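Local coordinates for protein D-glyceraldehyde dehydrogenase (NADP(+)) (Thermoplasma acidophilum, PDB 5IZD) that oxidises D-glyceraldehyde to glycerate with NADP(+) as the electron acceptor, in the non-phosphorylated Entner-Doudoroff pathway, at residues N219-T224 with Q231-K236; V142-P147 with A156-P161; D51-W56 with K136-I141. All blocks are in the same frame, centred on the assembly; numbering follows the deposited sequence.

How the interactions relate
Followed from the N terminus, the three contacts come in series, none nested in or crossing another. Interaction 3 closes the long loop, bringing helix 39-77 against strand 130-145 across 79 intervening residues. Its second segment runs straight into the first of interaction 2, where the same strand meets the next helix, 153-164, after only eight residues. Interaction 1 then closes a similarly short strand-to-helix connection, with six residues between. Strands 130-145 and 220-224 are parallel neighbours, joined by backbone bonds such as Thr-222 N to Val-143 O, 2.8 Å. Interactions 1 and 2 both touch NADP, whereas interaction 3 ties residues 136-141 to helix 39-77, at a boundary with the second subunit.

Interaction 1 of 3, residues N219-T224 with Q231-K236; sequences NLITMT and QRIMQK. With NAP (NADP nicotinamide-adenine-dinucleotide phosphate), chain I.
Ile-233 reaches from the helix toward two strand residues, Ile-221 and Met-223, and each of its branches has its own partner. The CD1 methyl meets Met-223 most closely at CG, 3.6 Å away, with the sulfur SD farther along at 4.1 Å. Its other branch, CG2, touches CG2 of Ile-221 at 4.0 Å. Both pairs meet at a slant, and no hydrogen bond spans the two segments, so the grip is wholly apolar and buried.

The Met-223 chain starts with CG anti to the backbone N (chi1 171°) and bends at chi2 (-90°), which carries it past the isoleucine methyl to the cofactor, where CE stops 3.7 Å from the NADP oxygen O2A. Ile-233 meets a different part of the cofactor, its CG1 4.1 Å from C2A of the adenine. One residue earlier, Arg-232 extends alongside the adenine amino group: CD lies 3.8 Å from N6A, which sits at the edge of the guanidinium, near its plane. Lys-236 CE lies 3.6 Å above one face of that guanidinium, toward its rim, and a salt bridge to Asp-210 helps fix its rotation.

Farther out, Val-213 of helix 205-214 and Leu-244 of the adjoining strand pack on Ile-221, while Leu-246 backs Met-223. The helix also meets the second subunit, where Gln-231 and Gln-235 bond to Ser-238 of that neighbour. Strand 220-224, helix 227-236 and the parallel strand 243-247 form a beta-alpha-beta unit of the Rossmann-like NADP-binding domain of aldehyde dehydrogenases.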
# COMPACT_ATOMS: atom_id res chain seq x y z
N ASN A 219 9.64 -19.54 -15.92
CA ASN A 219 8.44 -18.75 -15.57
C ASN A 219 8.62 -17.23 -15.64
O ASN A 219 7.62 -16.47 -15.80
CB ASN A 219 7.99 -19.14 -14.16
CG ASN A 219 7.66 -20.63 -14.04
OD1 ASN A 219 8.26 -21.34 -13.23
ND2 ASN A 219 6.72 -21.10 -14.84
N LEU A 220 9.88 -16.79 -15.51
CA LEU A 220 10.20 -15.36 -15.44
C LEU A 220 11.64 -15.16 -15.98
O LEU A 220 12.55 -16.01 -15.78
CB LEU A 220 10.04 -14.83 -14.02
CG LEU A 220 10.25 -13.32 -13.77
CD1 LEU A 220 9.56 -12.90 -12.50
CD2 LEU A 220 11.78 -13.05 -13.61
N ILE A 221 11.78 -14.13 -16.80
CA ILE A 221 13.06 -13.69 -17.35
C ILE A 221 13.33 -12.27 -16.89
O ILE A 221 12.52 -11.34 -17.14
CB ILE A 221 13.10 -13.81 -18.88
CG1 ILE A 221 13.00 -15.29 -19.28
CG2 ILE A 221 14.45 -13.33 -19.44
CD1 ILE A 221 12.46 -15.54 -20.66
N THR A 222 14.45 -12.11 -16.20
CA THR A 222 14.96 -10.83 -15.78
C THR A 222 16.28 -10.55 -16.52
O THR A 222 17.21 -11.36 -16.46
CB THR A 222 15.08 -10.72 -14.25
OG1 THR A 222 15.49 -9.39 -13.92
CG2 THR A 222 16.03 -11.71 -13.61
N MET A 223 16.33 -9.45 -17.27
CA MET A 223 17.42 -9.23 -18.25
C MET A 223 17.74 -7.76 -18.36
O MET A 223 16.83 -6.91 -18.29
CB MET A 223 17.06 -9.78 -19.64
CG MET A 223 18.02 -9.41 -20.75
SD MET A 223 17.63 -7.88 -21.62
CE MET A 223 18.77 -7.88 -23.02
N THR A 224 19.02 -7.47 -18.56
CA THR A 224 19.44 -6.11 -18.84
C THR A 224 20.46 -6.21 -19.97
O THR A 224 21.24 -7.13 -19.98
CB THR A 224 19.99 -5.44 -17.57
OG1 THR A 224 18.96 -5.30 -16.59
CG2 THR A 224 20.59 -4.06 -17.85
N GLN A 231 14.26 -7.30 -27.59
CA GLN A 231 13.20 -7.57 -28.58
C GLN A 231 13.17 -9.06 -28.93
O GLN A 231 12.11 -9.67 -29.00
CB GLN A 231 13.36 -6.74 -29.83
CG GLN A 231 13.25 -5.25 -29.62
CD GLN A 231 13.53 -4.48 -30.87
OE1 GLN A 231 14.67 -4.38 -31.31
NE2 GLN A 231 12.51 -3.95 -31.47
N ARG A 232 14.34 -9.65 -29.07
CA ARG A 232 14.44 -11.08 -29.34
C ARG A 232 13.92 -11.95 -28.19
O ARG A 232 13.18 -12.90 -28.42
CB ARG A 232 15.87 -11.45 -29.71
CG ARG A 232 16.04 -12.88 -30.19
CD ARG A 232 17.33 -13.10 -30.96
NE ARG A 232 17.43 -14.50 -31.44
CZ ARG A 232 16.95 -14.98 -32.60
NH1 ARG A 232 16.28 -14.22 -33.46
NH2 ARG A 232 17.13 -16.26 -32.94
N ILE A 233 14.29 -11.60 -26.96
CA ILE A 233 13.81 -12.33 -25.81
C ILE A 233 12.27 -12.28 -25.73
O ILE A 233 11.62 -13.29 -25.48
CB ILE A 233 14.43 -11.79 -24.51
CG1 ILE A 233 15.88 -12.18 -24.45
CG2 ILE A 233 13.65 -12.27 -23.26
CD1 ILE A 233 16.71 -11.37 -23.49
N MET A 234 11.71 -11.11 -25.94
CA MET A 234 10.29 -10.97 -25.94
C MET A 234 9.63 -11.82 -27.00
O MET A 234 8.59 -12.44 -26.73
CB MET A 234 9.89 -9.47 -26.10
CG MET A 234 8.46 -9.17 -25.81
SD MET A 234 8.19 -7.37 -25.69
CE MET A 234 6.42 -7.35 -25.81
N GLN A 235 10.18 -11.86 -28.20
CA GLN A 235 9.63 -12.74 -29.25
C GLN A 235 9.68 -14.23 -28.87
O GLN A 235 8.68 -14.94 -29.02
CB GLN A 235 10.39 -12.55 -30.55
CG GLN A 235 10.15 -11.20 -31.22
CD GLN A 235 11.30 -10.88 -32.16
OE1 GLN A 235 12.14 -11.72 -32.42
NE2 GLN A 235 11.35 -9.64 -32.65
N LYS A 236 10.85 -14.69 -28.36
CA LYS A 236 11.03 -16.09 -27.96
C LYS A 236 10.18 -16.50 -26.76
O LYS A 236 9.62 -17.61 -26.77
CB LYS A 236 12.49 -16.43 -27.68
CG LYS A 236 13.42 -16.24 -28.84
CD LYS A 236 12.94 -16.94 -30.08
CE LYS A 236 14.04 -16.97 -31.13
NZ LYS A 236 13.44 -17.41 -32.41
PA NAP I . 23.39 -7.96 -24.91
O1A NAP I . 23.66 -8.71 -26.18
O2A NAP I . 22.03 -7.32 -24.73
O5B NAP I . 23.70 -8.97 -23.66
C5B NAP I . 22.95 -9.01 -22.43
C4B NAP I . 22.79 -10.46 -21.94
O4B NAP I . 21.91 -11.18 -22.82
C3B NAP I . 24.11 -11.25 -21.97
O3B NAP I . 24.12 -12.22 -20.89
C2B NAP I . 24.06 -11.95 -23.30
O2B NAP I . 24.96 -13.05 -23.42
C1B NAP I . 22.61 -12.34 -23.36
N9A NAP I . 22.09 -12.68 -24.69
C8A NAP I . 22.58 -12.33 -25.91
N7A NAP I . 21.87 -12.83 -26.90
C5A NAP I . 20.83 -13.51 -26.25
C6A NAP I . 19.74 -14.23 -26.73
N6A NAP I . 19.48 -14.39 -28.04
N1A NAP I . 18.89 -14.79 -25.84
C2A NAP I . 19.15 -14.66 -24.53
N3A NAP I . 20.18 -13.99 -23.98
C4A NAP I . 20.98 -13.43 -24.92
O3 NAP I . 24.52 -6.85 -24.77
PN NAP I . 25.76 -6.49 -25.73
O1N NAP I . 26.74 -7.64 -25.78
O2N NAP I . 26.39 -5.20 -25.27
O5D NAP I . 25.12 -6.29 -27.13
P2B NAP I . 26.32 -12.86 -24.35
O1X NAP I . 27.01 -14.23 -24.34
O2X NAP I . 27.17 -11.87 -23.71
O3X NAP I . 25.93 -12.49 -25.74

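Interaction 2 of 3, residues V142-P147 with A156-P161. With NAP (NADP nicotinamide-adenine-dinucleotide phosphate), chain I.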
# COMPACT_ATOMS: atom_id res chain seq x y z
N VAL A 142 13.28 -18.52 -12.31
CA VAL A 142 13.74 -17.24 -12.84
C VAL A 142 15.05 -17.49 -13.64
O VAL A 142 15.96 -18.13 -13.13
CB VAL A 142 14.02 -16.25 -11.66
CG1 VAL A 142 14.75 -15.00 -12.12
CG2 VAL A 142 12.76 -15.89 -10.92
N VAL A 143 15.09 -16.98 -14.87
CA VAL A 143 16.28 -16.91 -15.66
C VAL A 143 16.76 -15.46 -15.61
O VAL A 143 15.95 -14.46 -15.85
CB VAL A 143 16.04 -17.35 -17.11
CG1 VAL A 143 17.24 -17.01 -17.97
CG2 VAL A 143 15.74 -18.84 -17.19
N ALA A 144 18.01 -15.32 -15.21
CA ALA A 144 18.66 -14.03 -15.05
C ALA A 144 19.78 -13.88 -16.06
O ALA A 144 20.68 -14.73 -16.12
CB ALA A 144 19.20 -13.86 -13.66
N LEU A 145 19.66 -12.86 -16.92
CA LEU A 145 20.57 -12.63 -18.03
C LEU A 145 21.21 -11.28 -17.77
O LEU A 145 20.53 -10.23 -17.83
CB LEU A 145 19.86 -12.65 -19.38
CG LEU A 145 19.16 -13.94 -19.74
CD1 LEU A 145 18.19 -13.67 -20.88
CD2 LEU A 145 20.10 -15.04 -20.09
N THR A 146 22.51 -11.28 -17.46
CA THR A 146 23.19 -10.05 -17.02
C THR A 146 24.12 -9.50 -18.08
O THR A 146 24.70 -10.27 -18.90
CB THR A 146 23.90 -10.18 -15.64
OG1 THR A 146 24.78 -11.29 -15.64
CG2 THR A 146 22.86 -10.40 -14.58
N PRO A 147 24.25 -8.15 -18.12
CA PRO A 147 25.19 -7.51 -19.06
C PRO A 147 26.64 -7.36 -18.53
O PRO A 147 26.96 -7.73 -17.40
CB PRO A 147 24.55 -6.16 -19.27
CG PRO A 147 24.01 -5.85 -17.93
CD PRO A 147 23.57 -7.14 -17.29
N ALA A 156 23.93 -8.99 -8.40
CA ALA A 156 23.26 -8.67 -7.13
C ALA A 156 21.80 -8.16 -7.33
O ALA A 156 20.92 -8.58 -6.62
CB ALA A 156 24.05 -7.62 -6.35
N ARG A 157 21.58 -7.27 -8.28
CA ARG A 157 20.26 -6.68 -8.52
C ARG A 157 19.17 -7.70 -8.85
O ARG A 157 18.05 -7.51 -8.46
CB ARG A 157 20.33 -5.67 -9.66
CG ARG A 157 18.96 -5.24 -10.19
CD ARG A 157 19.13 -4.18 -11.24
NE ARG A 157 19.53 -2.94 -10.63
CZ ARG A 157 19.96 -1.88 -11.32
NH1 ARG A 157 20.05 -1.90 -12.65
NH2 ARG A 157 20.30 -0.78 -10.64
N LYS A 158 19.51 -8.74 -9.58
CA LYS A 158 18.62 -9.80 -10.01
C LYS A 158 18.53 -10.99 -9.03
O LYS A 158 17.42 -11.45 -8.74
CB LYS A 158 19.07 -10.26 -11.40
CG LYS A 158 18.90 -9.11 -12.38
CD LYS A 158 19.14 -9.49 -13.81
CE LYS A 158 19.29 -8.27 -14.69
NZ LYS A 158 18.01 -7.53 -14.81
N LEU A 159 19.66 -11.46 -8.49
CA LEU A 159 19.65 -12.63 -7.59
C LEU A 159 19.02 -12.31 -6.24
O LEU A 159 18.24 -13.09 -5.74
CB LEU A 159 21.05 -13.23 -7.32
CG LEU A 159 21.88 -13.83 -8.44
CD1 LEU A 159 23.18 -14.31 -7.86
CD2 LEU A 159 21.23 -14.97 -9.15
N ALA A 160 19.36 -11.18 -5.62
CA ALA A 160 18.80 -10.91 -4.27
C ALA A 160 17.28 -10.91 -4.21
O ALA A 160 16.72 -11.67 -3.41
CB ALA A 160 19.39 -9.67 -3.63
N PRO A 161 16.61 -10.15 -5.11
CA PRO A 161 15.15 -10.14 -4.96
C PRO A 161 14.51 -11.44 -5.43
O PRO A 161 13.46 -11.84 -4.90
CB PRO A 161 14.68 -8.99 -5.87
CG PRO A 161 15.82 -8.76 -6.82
CD PRO A 161 17.05 -9.11 -6.06
PA NAP I . 23.39 -7.96 -24.91
O1A NAP I . 23.66 -8.71 -26.18
O2A NAP I . 22.03 -7.32 -24.73
O5B NAP I . 23.70 -8.97 -23.66
C5B NAP I . 22.95 -9.01 -22.43
C4B NAP I . 22.79 -10.46 -21.94
O4B NAP I . 21.91 -11.18 -22.82
C3B NAP I . 24.11 -11.25 -21.97
O3B NAP I . 24.12 -12.22 -20.89
C2B NAP I . 24.06 -11.95 -23.30
O2B NAP I . 24.96 -13.05 -23.42
C1B NAP I . 22.61 -12.34 -23.36
N9A NAP I . 22.09 -12.68 -24.69
C8A NAP I . 22.58 -12.33 -25.91
N7A NAP I . 21.87 -12.83 -26.90
C5A NAP I . 20.83 -13.51 -26.25
C6A NAP I . 19.74 -14.23 -26.73
N6A NAP I . 19.48 -14.39 -28.04
N1A NAP I . 18.89 -14.79 -25.84
C2A NAP I . 19.15 -14.66 -24.53
N3A NAP I . 20.18 -13.99 -23.98
C4A NAP I . 20.98 -13.43 -24.92
O3 NAP I . 24.52 -6.85 -24.77
PN NAP I . 25.76 -6.49 -25.73
O1N NAP I . 26.74 -7.64 -25.78
O2N NAP I . 26.39 -5.20 -25.27
O5D NAP I . 25.12 -6.29 -27.13
P2B NAP I . 26.32 -12.86 -24.35
O1X NAP I . 27.01 -14.23 -24.34
O2X NAP I . 27.17 -11.87 -23.71
O3X NAP I . 25.93 -12.49 -25.74
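Lys-158 sets its CE beside the flat peptide group of Leu-145, out of the peptide plane and beyond the carbonyl O, 3.9 Å from that O, while the Leu-145 side chain turns from the helix toward the adenine of NADP, CD1 lying 3.7 Å from N3A. Strand 130-145, helix 153-164 and parallel strand 168-172 make a beta-alpha-beta unit of the Rossmann-like cofactor domain, and this contact fastens its first strand to its helix.

Lys-158 does nearly all the touching on the helix side. Its CB faces Ala-144 CB at 4.3 Å, where the backbones come closest, and farther along the chain CD passes Thr-146 CG2 at 3.9 Å, the two side chains sliding by in opposite directions. A bend at the last torsion (chi4 -68°) then takes NZ off to polar partners: a salt bridge to Glu-458 and hydrogen bonds to the hydroxyls of Thr-222 and Thr-224. These three partners hold NZ in place and link helix 153-164 to strand 220-224.

Thr-146 has CG2 anti to its carbonyl carbon, with OG1 held between the backbone N and C (chi1 53°), which presents the methyl to the lysine. Its backbone carbonyl serves the cofactor: the ribose hydroxyl O3B of NADP donates a 2.8 Å hydrogen bond to Thr-146 O.

Interaction 3 of 3, residues D51-W56 with K136-I141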
# COMPACT_ATOMS: atom_id res chain seq x y z
N ASP A 51 13.27 -28.88 -9.41
CA ASP A 51 13.25 -29.81 -8.30
C ASP A 51 13.55 -29.14 -6.94
O ASP A 51 13.07 -29.59 -5.94
CB ASP A 51 14.20 -31.00 -8.57
CG ASP A 51 13.81 -31.82 -9.85
OD1 ASP A 51 12.64 -31.78 -10.34
OD2 ASP A 51 14.70 -32.53 -10.36
N ALA A 52 14.30 -28.05 -6.90
CA ALA A 52 14.53 -27.36 -5.64
C ALA A 52 13.37 -26.40 -5.24
O ALA A 52 13.35 -25.94 -4.12
CB ALA A 52 15.85 -26.60 -5.74
N PHE A 53 12.43 -26.12 -6.14
CA PHE A 53 11.48 -25.02 -5.98
C PHE A 53 10.63 -25.12 -4.71
O PHE A 53 10.64 -24.17 -3.93
CB PHE A 53 10.56 -24.81 -7.21
CG PHE A 53 9.42 -23.83 -6.95
CD1 PHE A 53 9.69 -22.49 -6.78
CD2 PHE A 53 8.11 -24.26 -6.77
CE1 PHE A 53 8.68 -21.58 -6.47
CE2 PHE A 53 7.08 -23.36 -6.48
CZ PHE A 53 7.38 -22.01 -6.33
N TRP A 54 9.98 -26.26 -4.49
CA TRP A 54 9.03 -26.36 -3.35
C TRP A 54 9.63 -26.19 -1.96
O TRP A 54 9.10 -25.44 -1.12
CB TRP A 54 8.13 -27.61 -3.44
CG TRP A 54 7.03 -27.34 -4.36
CD1 TRP A 54 6.84 -27.85 -5.62
CD2 TRP A 54 5.97 -26.38 -4.14
NE1 TRP A 54 5.70 -27.29 -6.18
CE2 TRP A 54 5.15 -26.39 -5.31
CE3 TRP A 54 5.65 -25.51 -3.09
CZ2 TRP A 54 4.02 -25.58 -5.44
CZ3 TRP A 54 4.52 -24.69 -3.22
CH2 TRP A 54 3.72 -24.73 -4.39
N ALA A 55 10.74 -26.82 -1.74
CA ALA A 55 11.52 -26.70 -0.50
C ALA A 55 12.16 -25.32 -0.28
O ALA A 55 12.33 -24.91 0.87
CB ALA A 55 12.64 -27.76 -0.51
N TRP A 56 12.50 -24.60 -1.37
CA TRP A 56 12.94 -23.20 -1.24
C TRP A 56 11.72 -22.28 -0.92
O TRP A 56 11.76 -21.48 0.02
CB TRP A 56 13.68 -22.76 -2.50
CG TRP A 56 14.38 -21.43 -2.48
CD1 TRP A 56 14.13 -20.38 -3.33
CD2 TRP A 56 15.41 -20.98 -1.60
NE1 TRP A 56 14.96 -19.33 -3.06
CE2 TRP A 56 15.76 -19.67 -2.00
CE3 TRP A 56 16.10 -21.57 -0.53
CZ2 TRP A 56 16.74 -18.92 -1.37
CZ3 TRP A 56 17.10 -20.82 0.10
CH2 TRP A 56 17.40 -19.48 -0.33
N LYS A 136 0.69 -13.57 -2.38
CA LYS A 136 1.80 -13.24 -3.24
C LYS A 136 2.77 -14.42 -3.13
O LYS A 136 3.18 -14.75 -2.01
CB LYS A 136 2.41 -11.94 -2.80
CG LYS A 136 1.74 -10.79 -3.49
CD LYS A 136 2.27 -9.45 -3.08
CE LYS A 136 1.31 -8.43 -3.63
NZ LYS A 136 1.71 -7.07 -3.26
N VAL A 137 3.04 -15.09 -4.26
CA VAL A 137 3.80 -16.33 -4.29
C VAL A 137 4.91 -16.22 -5.37
O VAL A 137 4.75 -15.48 -6.33
CB VAL A 137 2.93 -17.55 -4.60
CG1 VAL A 137 1.91 -17.77 -3.52
CG2 VAL A 137 2.24 -17.44 -5.94
N PRO A 138 5.97 -17.01 -5.25
CA PRO A 138 6.98 -16.92 -6.32
C PRO A 138 6.43 -17.38 -7.69
O PRO A 138 5.47 -18.14 -7.74
CB PRO A 138 8.13 -17.83 -5.82
CG PRO A 138 7.65 -18.49 -4.59
CD PRO A 138 6.36 -17.90 -4.15
N TYR A 139 6.99 -16.85 -8.76
CA TYR A 139 6.72 -17.35 -10.14
C TYR A 139 7.25 -18.74 -10.33
O TYR A 139 6.72 -19.49 -11.14
CB TYR A 139 7.34 -16.46 -11.25
CG TYR A 139 6.55 -15.24 -11.54
CD1 TYR A 139 6.65 -14.13 -10.74
CD2 TYR A 139 5.67 -15.20 -12.61
CE1 TYR A 139 5.90 -13.01 -11.00
CE2 TYR A 139 4.89 -14.07 -12.89
CZ TYR A 139 4.99 -13.00 -12.06
OH TYR A 139 4.28 -11.86 -12.31
N GLY A 140 8.32 -19.09 -9.65
CA GLY A 140 8.93 -20.41 -9.88
C GLY A 140 10.36 -20.31 -10.32
O GLY A 140 11.15 -19.90 -9.52
N ILE A 141 10.66 -20.64 -11.58
CA ILE A 141 12.01 -20.56 -12.12
C ILE A 141 12.34 -19.27 -12.87
O ILE A 141 11.72 -18.98 -13.89
CB ILE A 141 12.34 -21.74 -13.06
CG1 ILE A 141 12.05 -23.04 -12.32
CG2 ILE A 141 13.80 -21.64 -13.51
CD1 ILE A 141 12.00 -24.26 -13.21
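Phe-53 makes the apolar contact, setting the CE1 corner of its ring against Pro-138, 3.8 Å from both CB and CG of the proline. Pro-138 comes in at the ring edge, near its plane, and the two side chains meet at an angle. With CG anti to the backbone N (chi1 170°), the phenyl stands out from helix 39-77 and reaches the strand. Within the helix, the phenyl turns an edge to the indole face of Trp-54, its CE2 lying 3.7 Å above the indole, over the centre, so the phenyl is held between its own helix neighbour and the proline.

The second kind is ring against backbone. Gly-140 brings CA within 3.6 Å of Phe-53 CE1 and 3.8 Å of CD1. Its phi and psi (121°, -110°) would crowd any beta carbon against the carbonyl O of Tyr-139, so this turn needs glycine whatever the phenyl does. An alanine in place of Phe-53 would probably open a gap beside Pro-138 and Gly-140 and take away the ring that covers the Trp-54 indole.

No hydrogen bond joins the two segments; the polar bonds of the turn go to residues around it. Asn-167 OD1 accepts from Gly-140 N and Asn-219 OD1 from Ile-141 N, pinning the turn to Asn-167 and to Asn-219 next to strand 220-224. Arg-429 of the second subunit binds Pro-138 O and also packs on Phe-53, which places the contact at a subunit boundary of the homotetramer.

The turn interrupts strand 130-145 between its outer part, paired with strand 468-476, and the inner part in the cofactor-binding sheet; such a beta arm leaving the Rossmann-like domain to meet another subunit is characteristic of the aldehyde dehydrogenase fold.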